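Local coordinates for protein peroxisomal acyl-coenzyme A oxidase 1 (Arabidopsis thaliana, PDB 1W07) that oxidises long- and medium-chain acyl-CoAs to 2-trans-enoyl-CoAs with FAD, passing the electrons to oxygen to give hydrogen peroxide in the peroxisome, at residues F16-E19 against D20-V24; S28-A31 against F32-D36; P336-A339 against S340-F344; F607-D611 against H612-S616; Q551-N554 against L555-Y559. The protein carries 1 engineered substitution. All blocks are in the same frame, centred on the assembly; numbering follows the deposited sequence.

Interaction 1 of 5, residues F16-E19 against D20-V24; sequences FDVE and DMKIV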
loop_
_atom_site.group_PDB
_atom_site.type_symbol
_atom_site.label_atom_id
_atom_site.label_comp_id
_atom_site.label_asym_id
_atom_site.label_seq_id
_atom_site.Cartn_x
_atom_site.Cartn_y
_atom_site.Cartn_z
ATOM N N PHE B 16 30.960 -8.272 -9.494
ATOM C CA PHE B 16 31.017 -7.295 -10.581
ATOM C C PHE B 16 31.514 -5.987 -9.956
ATOM O O PHE B 16 31.375 -5.804 -8.745
ATOM C CB PHE B 16 29.623 -7.127 -11.204
ATOM C CG PHE B 16 28.652 -6.402 -10.322
ATOM C CD1 PHE B 16 28.396 -5.049 -10.517
ATOM C CD2 PHE B 16 28.023 -7.056 -9.261
ATOM C CE1 PHE B 16 27.528 -4.349 -9.667
ATOM C CE2 PHE B 16 27.153 -6.367 -8.410
ATOM C CZ PHE B 16 26.910 -5.012 -8.616
ATOM N N ASP B 17 32.113 -5.101 -10.758
ATOM C CA ASP B 17 32.619 -3.834 -10.224
ATOM C C ASP B 17 31.502 -2.805 -10.168
ATOM O O ASP B 17 31.010 -2.340 -11.200
ATOM C CB ASP B 17 33.787 -3.297 -11.057
ATOM C CG ASP B 17 35.104 -4.045 -10.789
ATOM O OD1 ASP B 17 35.350 -4.419 -9.627
ATOM O OD2 ASP B 17 35.893 -4.226 -11.730
ATOM N N VAL B 18 31.111 -2.466 -8.940
ATOM C CA VAL B 18 30.032 -1.525 -8.680
ATOM C C VAL B 18 30.214 -0.159 -9.324
ATOM O O VAL B 18 29.244 0.431 -9.790
ATOM C CB VAL B 18 29.804 -1.349 -7.138
ATOM C CG1 VAL B 18 31.068 -0.784 -6.473
ATOM C CG2 VAL B 18 28.575 -0.447 -6.882
ATOM N N GLU B 19 31.443 0.346 -9.349
ATOM C CA GLU B 19 31.684 1.655 -9.929
ATOM C C GLU B 19 31.246 1.729 -11.393
ATOM O O GLU B 19 30.763 2.772 -11.846
ATOM C CB GLU B 19 33.160 2.055 -9.768
ATOM C CG GLU B 19 33.580 2.274 -8.297
ATOM C CD GLU B 19 32.658 3.236 -7.520
ATOM O OE1 GLU B 19 32.474 4.394 -7.951
ATOM O OE2 GLU B 19 32.122 2.839 -6.462
ATOM N N ASP B 20 31.381 0.625 -12.124
ATOM C CA ASP B 20 30.967 0.562 -13.532
ATOM C C ASP B 20 29.449 0.444 -13.633
ATOM O O ASP B 20 28.832 1.006 -14.543
ATOM C CB ASP B 20 31.615 -0.634 -14.228
ATOM C CG ASP B 20 33.102 -0.430 -14.460
ATOM O OD1 ASP B 20 33.446 0.444 -15.281
ATOM O OD2 ASP B 20 33.913 -1.123 -13.812
ATOM N N MET B 21 28.838 -0.286 -12.705
ATOM C CA MET B 21 27.384 -0.415 -12.704
ATOM C C MET B 21 26.755 0.947 -12.416
ATOM O O MET B 21 25.654 1.231 -12.877
ATOM C CB MET B 21 26.923 -1.415 -11.644
ATOM C CG MET B 21 25.438 -1.746 -11.737
ATOM S SD MET B 21 25.004 -2.514 -13.312
ATOM C CE MET B 21 25.179 -4.257 -12.902
ATOM N N LYS B 22 27.445 1.782 -11.635
ATOM C CA LYS B 22 26.933 3.119 -11.303
ATOM C C LYS B 22 26.746 3.942 -12.567
ATOM O O LYS B 22 25.799 4.718 -12.678
ATOM C CB LYS B 22 27.891 3.870 -10.367
ATOM C CG LYS B 22 27.888 3.360 -8.926
ATOM C CD LYS B 22 28.817 4.187 -8.031
ATOM C CE LYS B 22 28.664 3.767 -6.571
ATOM N NZ LYS B 22 29.583 4.522 -5.675
ATOM N N ILE B 23 27.662 3.783 -13.519
ATOM C CA ILE B 23 27.589 4.513 -14.786
ATOM C C ILE B 23 26.399 4.024 -15.613
ATOM O O ILE B 23 25.739 4.806 -16.296
ATOM C CB ILE B 23 28.873 4.320 -15.609
ATOM C CG1 ILE B 23 30.084 4.783 -14.784
ATOM C CG2 ILE B 23 28.764 5.076 -16.937
ATOM C CD1 ILE B 23 29.991 6.221 -14.323
ATOM N N VAL B 24 26.140 2.723 -15.560
ATOM C CA VAL B 24 25.018 2.142 -16.286
ATOM C C VAL B 24 23.710 2.767 -15.788
ATOM O O VAL B 24 22.860 3.174 -16.581
ATOM C CB VAL B 24 24.934 0.607 -16.061
ATOM C CG1 VAL B 24 23.677 0.053 -16.712
ATOM C CG2 VAL B 24 26.178 -0.083 -16.614
HETATM O O HOH W 1 35.497 -3.234 -14.298
#
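Phe-16 and Met-21 make the tight side of this helix start. The ring presents its edge, and CE1 meets Met-21 CB at 3.6 Å; the two side chains cross at about a right angle. Met-21 is bent at chi2 (62°) and again at chi3, which brings CE back to within 4.0 Å of Phe-16 CE1. Leu-603 and Gln-551 close in on the ring from other helices. The acids lie on the looser, solvent side. Asp-17 OD2 and Asp-20 OD2 stand 4.2 Å apart, and one water donates to both, which probably eases their like charges. Farther round, the exposed Glu-19 runs beside Lys-22, whose NZ makes a salt bridge to the syn side of Glu-19 OE2 at 3.1 Å; the ammonium also donates a weak bond to Asn-608 OD1. Asp-17 occupies the N-cap position but its carboxylate makes no capping bond. Its carbonyl O accepts from Asp-20 N at 3.1 Å and, weakly, from Met-21 N, as in the first turn of an alpha-helix, here helix 18-26.

Interaction 2 of 5, residues S28-A31 against F32-D36; sequences SRHA and FEVSD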
loop_
_atom_site.group_PDB
_atom_site.type_symbol
_atom_site.label_atom_id
_atom_site.label_comp_id
_atom_site.label_asym_id
_atom_site.label_seq_id
_atom_site.Cartn_x
_atom_site.Cartn_y
_atom_site.Cartn_z
ATOM N N SER B 28 25.246 7.595 -18.288
ATOM C CA SER B 28 26.502 8.060 -18.888
ATOM C C SER B 28 27.415 8.561 -17.773
ATOM O O SER B 28 26.984 8.684 -16.625
ATOM C CB SER B 28 26.249 9.199 -19.881
ATOM O OG SER B 28 25.887 10.404 -19.226
ATOM N N ARG B 29 28.673 8.840 -18.102
ATOM C CA ARG B 29 29.614 9.332 -17.100
ATOM C C ARG B 29 29.312 10.792 -16.781
ATOM O O ARG B 29 29.529 11.254 -15.661
ATOM C CB ARG B 29 31.064 9.196 -17.593
ATOM C CG ARG B 29 31.475 7.764 -17.972
ATOM C CD ARG B 29 32.992 7.554 -17.867
ATOM N NE ARG B 29 33.396 7.421 -16.466
ATOM C CZ ARG B 29 33.899 6.310 -15.931
ATOM N NH1 ARG B 29 34.089 5.225 -16.680
ATOM N NH2 ARG B 29 34.168 6.263 -14.634
ATOM N N HIS B 30 28.800 11.517 -17.766
ATOM C CA HIS B 30 28.467 12.920 -17.569
ATOM C C HIS B 30 27.292 13.017 -16.605
ATOM O O HIS B 30 27.333 13.774 -15.632
ATOM C CB HIS B 30 28.084 13.574 -18.892
ATOM C CG HIS B 30 27.539 14.959 -18.743
ATOM N ND1 HIS B 30 28.313 16.026 -18.343
ATOM C CD2 HIS B 30 26.287 15.446 -18.915
ATOM C CE1 HIS B 30 27.563 17.113 -18.278
ATOM N NE2 HIS B 30 26.328 16.788 -18.618
ATOM N N ALA B 31 26.244 12.246 -16.877
ATOM C CA ALA B 31 25.069 12.266 -16.026
ATOM C C ALA B 31 25.475 11.874 -14.606
ATOM O O ALA B 31 25.119 12.548 -13.638
ATOM C CB ALA B 31 24.002 11.303 -16.577
ATOM N N PHE B 32 26.247 10.795 -14.492
ATOM C CA PHE B 32 26.690 10.314 -13.191
ATOM C C PHE B 32 27.466 11.370 -12.414
ATOM O O PHE B 32 27.214 11.586 -11.217
ATOM C CB PHE B 32 27.578 9.083 -13.349
ATOM C CG PHE B 32 28.259 8.665 -12.076
ATOM C CD1 PHE B 32 27.544 8.037 -11.053
ATOM C CD2 PHE B 32 29.605 8.939 -11.878
ATOM C CE1 PHE B 32 28.168 7.691 -9.849
ATOM C CE2 PHE B 32 30.239 8.600 -10.682
ATOM C CZ PHE B 32 29.523 7.977 -9.664
ATOM N N GLU B 33 28.415 12.012 -13.092
ATOM C CA GLU B 33 29.261 13.034 -12.477
ATOM C C GLU B 33 28.478 14.243 -11.984
ATOM O O GLU B 33 28.686 14.715 -10.871
ATOM C CB GLU B 33 30.336 13.492 -13.477
ATOM C CG GLU B 33 31.447 12.474 -13.701
ATOM C CD GLU B 33 32.557 13.003 -14.580
ATOM O OE1 GLU B 33 33.582 12.301 -14.734
ATOM O OE2 GLU B 33 32.404 14.116 -15.137
ATOM N N VAL B 34 27.590 14.752 -12.825
ATOM C CA VAL B 34 26.801 15.912 -12.458
ATOM C C VAL B 34 25.867 15.583 -11.294
ATOM O O VAL B 34 25.680 16.386 -10.379
ATOM C CB VAL B 34 25.969 16.419 -13.659
ATOM C CG1 VAL B 34 25.159 17.625 -13.254
ATOM C CG2 VAL B 34 26.897 16.785 -14.811
ATOM N N SER B 35 25.283 14.393 -11.321
ATOM C CA SER B 35 24.367 14.002 -10.264
ATOM C C SER B 35 25.104 13.771 -8.947
ATOM O O SER B 35 24.634 14.164 -7.875
ATOM C CB SER B 35 23.624 12.737 -10.675
ATOM O OG SER B 35 22.668 12.391 -9.708
ATOM N N ASP B 36 26.266 13.139 -9.031
ATOM C CA ASP B 36 27.040 12.853 -7.839
ATOM C C ASP B 36 27.458 14.150 -7.155
ATOM O O ASP B 36 27.380 14.266 -5.934
ATOM C CB ASP B 36 28.262 12.003 -8.210
ATOM C CG ASP B 36 29.137 11.688 -7.021
ATOM O OD1 ASP B 36 30.257 12.238 -6.951
ATOM O OD2 ASP B 36 28.722 10.889 -6.148
#
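Ser-28 and Phe-32 join across the first turn of helix 29-43, where Ser-28 is a serine N-cap. The backbone bonds form an i to i+4 ladder: Phe-32 N donates to Ser-28 O at 3.1 Å, Glu-33 N to Arg-29 O at 2.9 Å, Val-34 N to His-30 O at 3.0 Å and Ser-35 N to Ala-31 O. Capping is the work of Ser-28 OG, which accepts from Ala-31 N at 3.0 Å in a nearly straight bond (168°) and so satisfies one of the N-H groups that the helix start leaves without a carbonyl partner. In the packing, Phe-32 carries its ring out to Lys-22 and Ile-23 of the preceding helix 18-26. Glu-33 CG makes a close CH-to-carbonyl approach to Arg-29 O at 3.0 Å, its chain extended beyond that carbon. Elsewhere on the turn, Val-34 and His-30 make a CH-pi contact. With CG opposite the backbone N (chi1 172°), beside the carbonyl carbon, the imidazole meets Val-34, and Glu-84 takes a weak hydrogen bond from NE2. Val-34 CG2 sits over one face of the ring, displaced toward the rim, with His-30 CE1 its nearest ring atom at 3.5 Å.

Interaction 3 of 5, residues P336-A339 against S340-F344; sequences PLLA and SAYAF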
loop_
_atom_site.group_PDB
_atom_site.type_symbol
_atom_site.label_atom_id
_atom_site.label_comp_id
_atom_site.label_asym_id
_atom_site.label_seq_id
_atom_site.Cartn_x
_atom_site.Cartn_y
_atom_site.Cartn_z
ATOM N N PRO B 336 12.641 -9.483 -7.416
ATOM C CA PRO B 336 11.867 -9.109 -8.605
ATOM C C PRO B 336 11.746 -7.576 -8.647
ATOM O O PRO B 336 11.722 -6.975 -9.724
ATOM C CB PRO B 336 10.528 -9.813 -8.372
ATOM C CG PRO B 336 10.947 -11.073 -7.630
ATOM C CD PRO B 336 11.935 -10.506 -6.628
ATOM N N LEU B 337 11.694 -6.930 -7.480
ATOM C CA LEU B 337 11.601 -5.460 -7.435
ATOM C C LEU B 337 12.932 -4.808 -7.819
ATOM O O LEU B 337 12.972 -3.734 -8.439
ATOM C CB LEU B 337 11.183 -5.004 -6.043
ATOM C CG LEU B 337 9.808 -5.517 -5.563
ATOM C CD1 LEU B 337 9.528 -4.912 -4.205
ATOM C CD2 LEU B 337 8.719 -5.146 -6.567
ATOM N N LEU B 338 14.029 -5.448 -7.437
ATOM C CA LEU B 338 15.352 -4.957 -7.803
ATOM C C LEU B 338 15.451 -5.096 -9.317
ATOM O O LEU B 338 15.878 -4.182 -10.005
ATOM C CB LEU B 338 16.425 -5.800 -7.114
ATOM C CG LEU B 338 17.861 -5.623 -7.612
ATOM C CD1 LEU B 338 18.323 -4.171 -7.450
ATOM C CD2 LEU B 338 18.751 -6.577 -6.828
ATOM N N ALA B 339 15.037 -6.239 -9.847
ATOM C CA ALA B 339 15.079 -6.443 -11.300
ATOM C C ALA B 339 14.196 -5.416 -12.034
ATOM O O ALA B 339 14.578 -4.905 -13.097
ATOM C CB ALA B 339 14.629 -7.861 -11.652
ATOM N N SER B 340 13.023 -5.118 -11.462
ATOM C CA SER B 340 12.071 -4.160 -12.042
ATOM C C SER B 340 12.627 -2.744 -12.038
ATOM O O SER B 340 12.329 -1.954 -12.935
ATOM C CB SER B 340 10.738 -4.167 -11.276
ATOM O OG SER B 340 10.038 -5.399 -11.385
ATOM N N ALA B 341 13.409 -2.407 -11.019
ATOM C CA ALA B 341 14.004 -1.076 -10.964
ATOM C C ALA B 341 14.884 -0.892 -12.200
ATOM O O ALA B 341 14.761 0.103 -12.906
ATOM C CB ALA B 341 14.831 -0.909 -9.682
ATOM N N TYR B 342 15.767 -1.850 -12.479
ATOM C CA TYR B 342 16.617 -1.729 -13.665
ATOM C C TYR B 342 15.776 -1.822 -14.946
ATOM O O TYR B 342 15.998 -1.092 -15.911
ATOM C CB TYR B 342 17.692 -2.812 -13.664
ATOM C CG TYR B 342 18.866 -2.517 -12.743
ATOM C CD1 TYR B 342 18.742 -2.628 -11.359
ATOM C CD2 TYR B 342 20.100 -2.128 -13.259
ATOM C CE1 TYR B 342 19.824 -2.366 -10.507
ATOM C CE2 TYR B 342 21.187 -1.853 -12.429
ATOM C CZ TYR B 342 21.045 -1.977 -11.051
ATOM O OH TYR B 342 22.112 -1.720 -10.222
ATOM N N ALA B 343 14.802 -2.722 -14.950
ATOM C CA ALA B 343 13.942 -2.866 -16.106
ATOM C C ALA B 343 13.247 -1.538 -16.447
ATOM O O ALA B 343 13.194 -1.143 -17.619
ATOM C CB ALA B 343 12.920 -3.958 -15.857
ATOM N N PHE B 344 12.725 -0.845 -15.435
ATOM C CA PHE B 344 12.030 0.430 -15.645
ATOM C C PHE B 344 13.002 1.536 -16.012
ATOM O O PHE B 344 12.658 2.467 -16.737
ATOM C CB PHE B 344 11.225 0.833 -14.407
ATOM C CG PHE B 344 10.126 -0.133 -14.045
ATOM C CD1 PHE B 344 9.713 -1.129 -14.934
ATOM C CD2 PHE B 344 9.483 -0.020 -12.818
ATOM C CE1 PHE B 344 8.672 -1.995 -14.596
ATOM C CE2 PHE B 344 8.450 -0.867 -12.473
ATOM C CZ PHE B 344 8.038 -1.864 -13.363
#
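Tyr-342 sets its ring beside Leu-338, with the carbonyl O of Leu-338 at the ring edge and in its plane, 3.5 Å from CD1. The two side chains point the same way, so that Leu-338 CD1 reaches Tyr-342 CE1 at 3.9 Å. Beyond this pair, Trp-25 meets the tyrosine ring edge-to-face, and the phenol OH is hydrogen-bonded to Leu-603 O. The other flat group, Phe-344, has Ser-340 O 3.1 Å above one face, toward the rim; that same oxygen accepts from Phe-344 N.

Two bonds grip Pro-336 O. Ser-340 N donates to it at 2.9 Å and Ser-340 OG at 2.8 Å, from opposite faces of the carbonyl plane. The hydroxyl can do so because OG lies beside its own backbone N (chi1 -65°), folded back toward the preceding turn, and the buried OH thereby finds an acceptor within the helix. Ala-341 N and Ala-343 N continue with bonds to Leu-337 O and Ala-339 O, whereas that of Tyr-342 N to Leu-338 O is weak at 3.4 Å. Small residues, Ala-339 and Ser-340, pack on helix 548-566. Here is a proline-kinked stretch of a buried helix in the C-alpha1 helical domain, one turn on from the FAD-binding Arg-333.

Interaction 4 of 5, residues F607-D611 against H612-S616; sequences FNYTD and HYLNS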
loop_
_atom_site.group_PDB
_atom_site.type_symbol
_atom_site.label_atom_id
_atom_site.label_comp_id
_atom_site.label_asym_id
_atom_site.label_seq_id
_atom_site.Cartn_x
_atom_site.Cartn_y
_atom_site.Cartn_z
ATOM N N PHE B 607 23.154 2.555 -7.267
ATOM C CA PHE B 607 22.241 3.702 -7.358
ATOM C C PHE B 607 22.984 4.964 -6.919
ATOM O O PHE B 607 22.618 6.081 -7.294
ATOM C CB PHE B 607 21.023 3.471 -6.449
ATOM C CG PHE B 607 20.238 2.221 -6.780
ATOM C CD1 PHE B 607 19.470 1.579 -5.810
ATOM C CD2 PHE B 607 20.254 1.694 -8.073
ATOM C CE1 PHE B 607 18.726 0.425 -6.129
ATOM C CE2 PHE B 607 19.520 0.549 -8.401
ATOM C CZ PHE B 607 18.754 -0.088 -7.423
ATOM N N ASN B 608 24.025 4.766 -6.112
ATOM C CA ASN B 608 24.843 5.870 -5.630
ATOM C C ASN B 608 24.091 6.914 -4.799
ATOM O O ASN B 608 24.394 8.108 -4.860
ATOM C CB ASN B 608 25.534 6.553 -6.811
ATOM C CG ASN B 608 26.665 7.431 -6.374
ATOM O OD1 ASN B 608 27.512 7.005 -5.595
ATOM N ND2 ASN B 608 26.697 8.663 -6.867
ATOM N N TYR B 609 23.117 6.461 -4.020
ATOM C CA TYR B 609 22.320 7.354 -3.182
ATOM C C TYR B 609 23.043 7.729 -1.895
ATOM O O TYR B 609 23.691 6.879 -1.277
ATOM C CB TYR B 609 20.987 6.678 -2.825
ATOM C CG TYR B 609 20.010 6.561 -3.971
ATOM C CD1 TYR B 609 19.157 5.463 -4.070
ATOM C CD2 TYR B 609 19.915 7.560 -4.948
ATOM C CE1 TYR B 609 18.226 5.355 -5.115
ATOM C CE2 TYR B 609 18.981 7.457 -6.004
ATOM C CZ TYR B 609 18.142 6.348 -6.072
ATOM O OH TYR B 609 17.197 6.222 -7.078
ATOM N N THR B 610 22.931 8.991 -1.490
ATOM C CA THR B 610 23.557 9.454 -0.251
ATOM C C THR B 610 22.577 9.095 0.871
ATOM O O THR B 610 21.390 8.871 0.610
ATOM C CB THR B 610 23.724 10.995 -0.217
ATOM O OG1 THR B 610 22.426 11.607 -0.229
ATOM C CG2 THR B 610 24.553 11.499 -1.418
ATOM N N ASP B 611 23.051 9.037 2.112
ATOM C CA ASP B 611 22.164 8.726 3.226
ATOM C C ASP B 611 21.158 9.854 3.383
ATOM O O ASP B 611 20.006 9.633 3.777
ATOM C CB ASP B 611 22.953 8.571 4.524
ATOM C CG ASP B 611 23.554 7.187 4.682
ATOM O OD1 ASP B 611 23.125 6.257 3.968
ATOM O OD2 ASP B 611 24.444 7.035 5.535
ATOM N N HIS B 612 21.597 11.074 3.083
ATOM C CA HIS B 612 20.714 12.227 3.190
ATOM C C HIS B 612 19.512 12.064 2.265
ATOM O O HIS B 612 18.378 12.325 2.668
ATOM C CB HIS B 612 21.463 13.519 2.842
ATOM C CG HIS B 612 20.586 14.729 2.767
ATOM N ND1 HIS B 612 19.847 15.042 1.646
ATOM C CD2 HIS B 612 20.312 15.693 3.678
ATOM C CE1 HIS B 612 19.157 16.147 1.869
ATOM N NE2 HIS B 612 19.421 16.561 3.096
ATOM N N TYR B 613 19.756 11.622 1.032
ATOM C CA TYR B 613 18.670 11.452 0.063
ATOM C C TYR B 613 17.753 10.290 0.444
ATOM O O TYR B 613 16.523 10.406 0.380
ATOM C CB TYR B 613 19.231 11.211 -1.334
ATOM C CG TYR B 613 18.168 11.134 -2.408
ATOM C CD1 TYR B 613 17.372 12.241 -2.706
ATOM C CD2 TYR B 613 17.959 9.957 -3.123
ATOM C CE1 TYR B 613 16.401 12.177 -3.693
ATOM C CE2 TYR B 613 16.996 9.881 -4.105
ATOM C CZ TYR B 613 16.225 10.989 -4.391
ATOM O OH TYR B 613 15.321 10.904 -5.411
ATOM N N LEU B 614 18.355 9.170 0.834
ATOM C CA LEU B 614 17.593 7.993 1.226
ATOM C C LEU B 614 16.774 8.264 2.469
ATOM O O LEU B 614 15.675 7.723 2.616
ATOM C CB LEU B 614 18.516 6.796 1.482
ATOM C CG LEU B 614 18.901 5.895 0.298
ATOM C CD1 LEU B 614 19.737 4.716 0.793
ATOM C CD2 LEU B 614 17.643 5.394 -0.392
ATOM N N ASN B 615 17.331 9.074 3.370
ATOM C CA ASN B 615 16.655 9.450 4.616
ATOM C C ASN B 615 16.075 8.218 5.302
ATOM O O ASN B 615 14.904 8.203 5.673
ATOM C CB ASN B 615 15.537 10.439 4.291
ATOM C CG ASN B 615 15.028 11.166 5.513
ATOM O OD1 ASN B 615 15.812 11.639 6.334
ATOM N ND2 ASN B 615 13.713 11.288 5.624
ATOM N N SER B 616 16.919 7.203 5.476
ATOM C CA SER B 616 16.505 5.934 6.052
ATOM C C SER B 616 17.502 5.351 7.021
ATOM O O SER B 616 18.671 5.162 6.688
ATOM C CB SER B 616 16.292 4.913 4.937
ATOM O OG SER B 616 16.066 3.620 5.473
HETATM O O HOH W 2 19.865 6.606 5.011
#
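His-612 keeps its CB 3.7 Å from Thr-610 OG1, while the imidazole leads away from the turn, its NE2 hydrogen-bonded to Phe-48 O. Tyr-613 makes both a polar and an aromatic contact. Its backbone N donates to Thr-610 OG1 at 3.0 Å, and its ring lies obliquely to that of Tyr-609, the planes at 46°; CD2 of Tyr-613 comes 3.6 Å from CD2 of Tyr-609. Arg-298 adds a cation-pi contact to the Tyr-613 ring, and the Tyr-609 hydroxyl is hydrogen-bonded to Ser-297. Thr-610 is thus a threonine N-cap of the short helix 611-614, with OG1 held between its backbone N and carbonyl carbon (chi1 64°), which turns it to the N-H of Tyr-613. Leu-614 N follows with a nearly straight bond to Thr-610 O at 3.1 Å (170°), and its side chain crosses Tyr-609 at about a right angle, CG packing 3.8 Å from Tyr-609 CB. Asn-615 N donates to Asp-611 O at 2.8 Å just as the chain leaves the helix with positive phi, and Asp-611 OD1 accepts from Tyr-621 N. Ser-616 then turns its OG to Ser-408 O and Gly-619 N, beyond the helix end.

Interaction 5 of 5, residues Q551-N554 against L555-Y559; sequences QLNN and LCYIY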
loop_
_atom_site.group_PDB
_atom_site.type_symbol
_atom_site.label_atom_id
_atom_site.label_comp_id
_atom_site.label_asym_id
_atom_site.label_seq_id
_atom_site.Cartn_x
_atom_site.Cartn_y
_atom_site.Cartn_z
ATOM N N GLN B 551 25.432 -9.538 -14.493
ATOM C CA GLN B 551 24.442 -9.261 -13.462
ATOM C C GLN B 551 23.173 -8.666 -14.071
ATOM O O GLN B 551 22.082 -8.965 -13.612
ATOM C CB GLN B 551 25.027 -8.338 -12.392
ATOM C CG GLN B 551 26.086 -9.019 -11.545
ATOM C CD GLN B 551 25.617 -10.362 -11.028
ATOM O OE1 GLN B 551 24.581 -10.456 -10.368
ATOM N NE2 GLN B 551 26.372 -11.414 -11.331
ATOM N N LEU B 552 23.307 -7.837 -15.103
ATOM C CA LEU B 552 22.132 -7.267 -15.758
ATOM C C LEU B 552 21.342 -8.396 -16.429
ATOM O O LEU B 552 20.108 -8.369 -16.491
ATOM C CB LEU B 552 22.546 -6.224 -16.801
ATOM C CG LEU B 552 23.168 -4.949 -16.220
ATOM C CD1 LEU B 552 23.598 -4.020 -17.348
ATOM C CD2 LEU B 552 22.152 -4.266 -15.308
ATOM N N ASN B 553 22.062 -9.399 -16.923
ATOM C CA ASN B 553 21.435 -10.546 -17.573
ATOM C C ASN B 553 20.612 -11.293 -16.530
ATOM O O ASN B 553 19.474 -11.693 -16.789
ATOM C CB ASN B 553 22.500 -11.469 -18.170
ATOM C CG ASN B 553 21.903 -12.557 -19.034
ATOM O OD1 ASN B 553 21.660 -12.363 -20.225
ATOM N ND2 ASN B 553 21.637 -13.706 -18.429
ATOM N N ASN B 554 21.184 -11.476 -15.345
ATOM C CA ASN B 554 20.466 -12.152 -14.263
ATOM C C ASN B 554 19.151 -11.428 -13.965
ATOM O O ASN B 554 18.096 -12.041 -13.907
ATOM C CB ASN B 554 21.316 -12.198 -12.972
ATOM C CG ASN B 554 22.497 -13.165 -13.051
ATOM O OD1 ASN B 554 22.436 -14.192 -13.734
ATOM N ND2 ASN B 554 23.557 -12.860 -12.310
ATOM N N LEU B 555 19.227 -10.115 -13.763
ATOM C CA LEU B 555 18.043 -9.321 -13.455
ATOM C C LEU B 555 17.040 -9.352 -14.609
ATOM O O LEU B 555 15.833 -9.468 -14.389
ATOM C CB LEU B 555 18.442 -7.873 -13.138
ATOM C CG LEU B 555 19.338 -7.659 -11.909
ATOM C CD1 LEU B 555 19.707 -6.167 -11.773
ATOM C CD2 LEU B 555 18.607 -8.179 -10.666
ATOM N N CYS B 556 17.540 -9.262 -15.839
ATOM C CA CYS B 556 16.672 -9.291 -17.008
ATOM C C CYS B 556 15.776 -10.509 -16.998
ATOM O O CYS B 556 14.566 -10.386 -17.186
ATOM C CB CYS B 556 17.490 -9.287 -18.306
ATOM S SG CYS B 556 16.513 -9.463 -19.829
ATOM N N TYR B 557 16.352 -11.693 -16.787
ATOM C CA TYR B 557 15.538 -12.896 -16.800
ATOM C C TYR B 557 14.749 -13.144 -15.527
ATOM O O TYR B 557 13.765 -13.890 -15.544
ATOM C CB TYR B 557 16.382 -14.111 -17.209
ATOM C CG TYR B 557 16.794 -14.010 -18.653
ATOM C CD1 TYR B 557 17.989 -13.382 -19.013
ATOM C CD2 TYR B 557 15.935 -14.423 -19.675
ATOM C CE1 TYR B 557 18.307 -13.158 -20.352
ATOM C CE2 TYR B 557 16.252 -14.201 -21.015
ATOM C CZ TYR B 557 17.426 -13.568 -21.346
ATOM O OH TYR B 557 17.682 -13.295 -22.672
ATOM N N ILE B 558 15.170 -12.522 -14.429
ATOM C CA ILE B 558 14.428 -12.614 -13.172
ATOM C C ILE B 558 13.121 -11.849 -13.402
ATOM O O ILE B 558 12.047 -12.316 -13.035
ATOM C CB ILE B 558 15.175 -11.926 -11.983
ATOM C CG1 ILE B 558 16.244 -12.862 -11.413
ATOM C CG2 ILE B 558 14.156 -11.500 -10.899
ATOM C CD1 ILE B 558 17.068 -12.243 -10.287
ATOM N N TYR B 559 13.216 -10.667 -14.005
ATOM C CA TYR B 559 12.023 -9.854 -14.279
ATOM C C TYR B 559 11.028 -10.653 -15.149
ATOM O O TYR B 559 9.854 -10.821 -14.797
ATOM C CB TYR B 559 12.436 -8.545 -14.986
ATOM C CG TYR B 559 11.286 -7.602 -15.321
ATOM C CD1 TYR B 559 10.564 -6.938 -14.318
ATOM C CD2 TYR B 559 10.867 -7.440 -16.636
ATOM C CE1 TYR B 559 9.436 -6.139 -14.630
ATOM C CE2 TYR B 559 9.752 -6.660 -16.958
ATOM C CZ TYR B 559 9.043 -6.016 -15.971
ATOM O OH TYR B 559 7.952 -5.251 -16.340
#
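Asn-553 and Tyr-557 make the main side-chain contact on this turn of helix 548-566. Van der Waals contacts come first. The amide of Asn-553 leans along the CD1 and CE1 side of the Tyr-557 ring: OD1 approaches CE1 at 3.4 Å, and ND2 lies 3.7 Å from CD1. Amide and ring planes stand 44° apart, so the two groups are neither stacked nor perpendicular. Asn-553 reaches forward because its CG is placed opposite the backbone N (chi1 -171°), next to the carbonyl carbon. The backbone O of Asn-553 also meets the ring at its edge, 3.2 Å from CD1. Cys-556 SG lies over one face of the same ring, 4.1 Å above its plane and toward the rim. Aliphatic carbons pack on carbonyls too: Ile-558 CG1 rests 3.2 Å from Asn-554 O.

Hydrogen bonds form the second group. Leu-555 N, Cys-556 N, Tyr-557 N and Ile-558 N bond in turn to the carbonyls of Gln-551, Leu-552, Asn-553 and Asn-554, the shortest being Cys-556 N to Leu-552 O at 2.8 Å. Between side chains, Asn-554 ND2 gives Gln-551 OE1 a weak bond at 3.3 Å. Leu-555 and Ile-558 look toward helix 328-363, and Cys-556 toward helix 516-538, as befits a buried alpha-helix packed among others in a helical-bundle domain.

Overall arrangement
Interactions 3 and 5 lie closest, their centres 9 Å apart: Ala-339 CB touches Leu-555 O at 3.4 Å where helices 328-363 and 548-566 pack. Interaction 1 joins this core from the N-terminal region, with Phe-16 CD2 3.6 Å from Gln-551 CG and Met-21 CG 3.7 Å from Tyr-342 OH. Interaction 2 follows it in the chain, and Ile-23 CD1 meets Phe-32 CD2 at 3.7 Å. Asn-608 of interaction 4 spans both, its amide hydrogen-bonded to Asp-36 and, weakly, to Lys-22, while Phe-607 packs on Tyr-342. Toward the cofactor, the Leu-337 side chain of interaction 3 is about 11 Å from FAD, and that of Pro-336 about 6 Å from that of FAD-binding Arg-333.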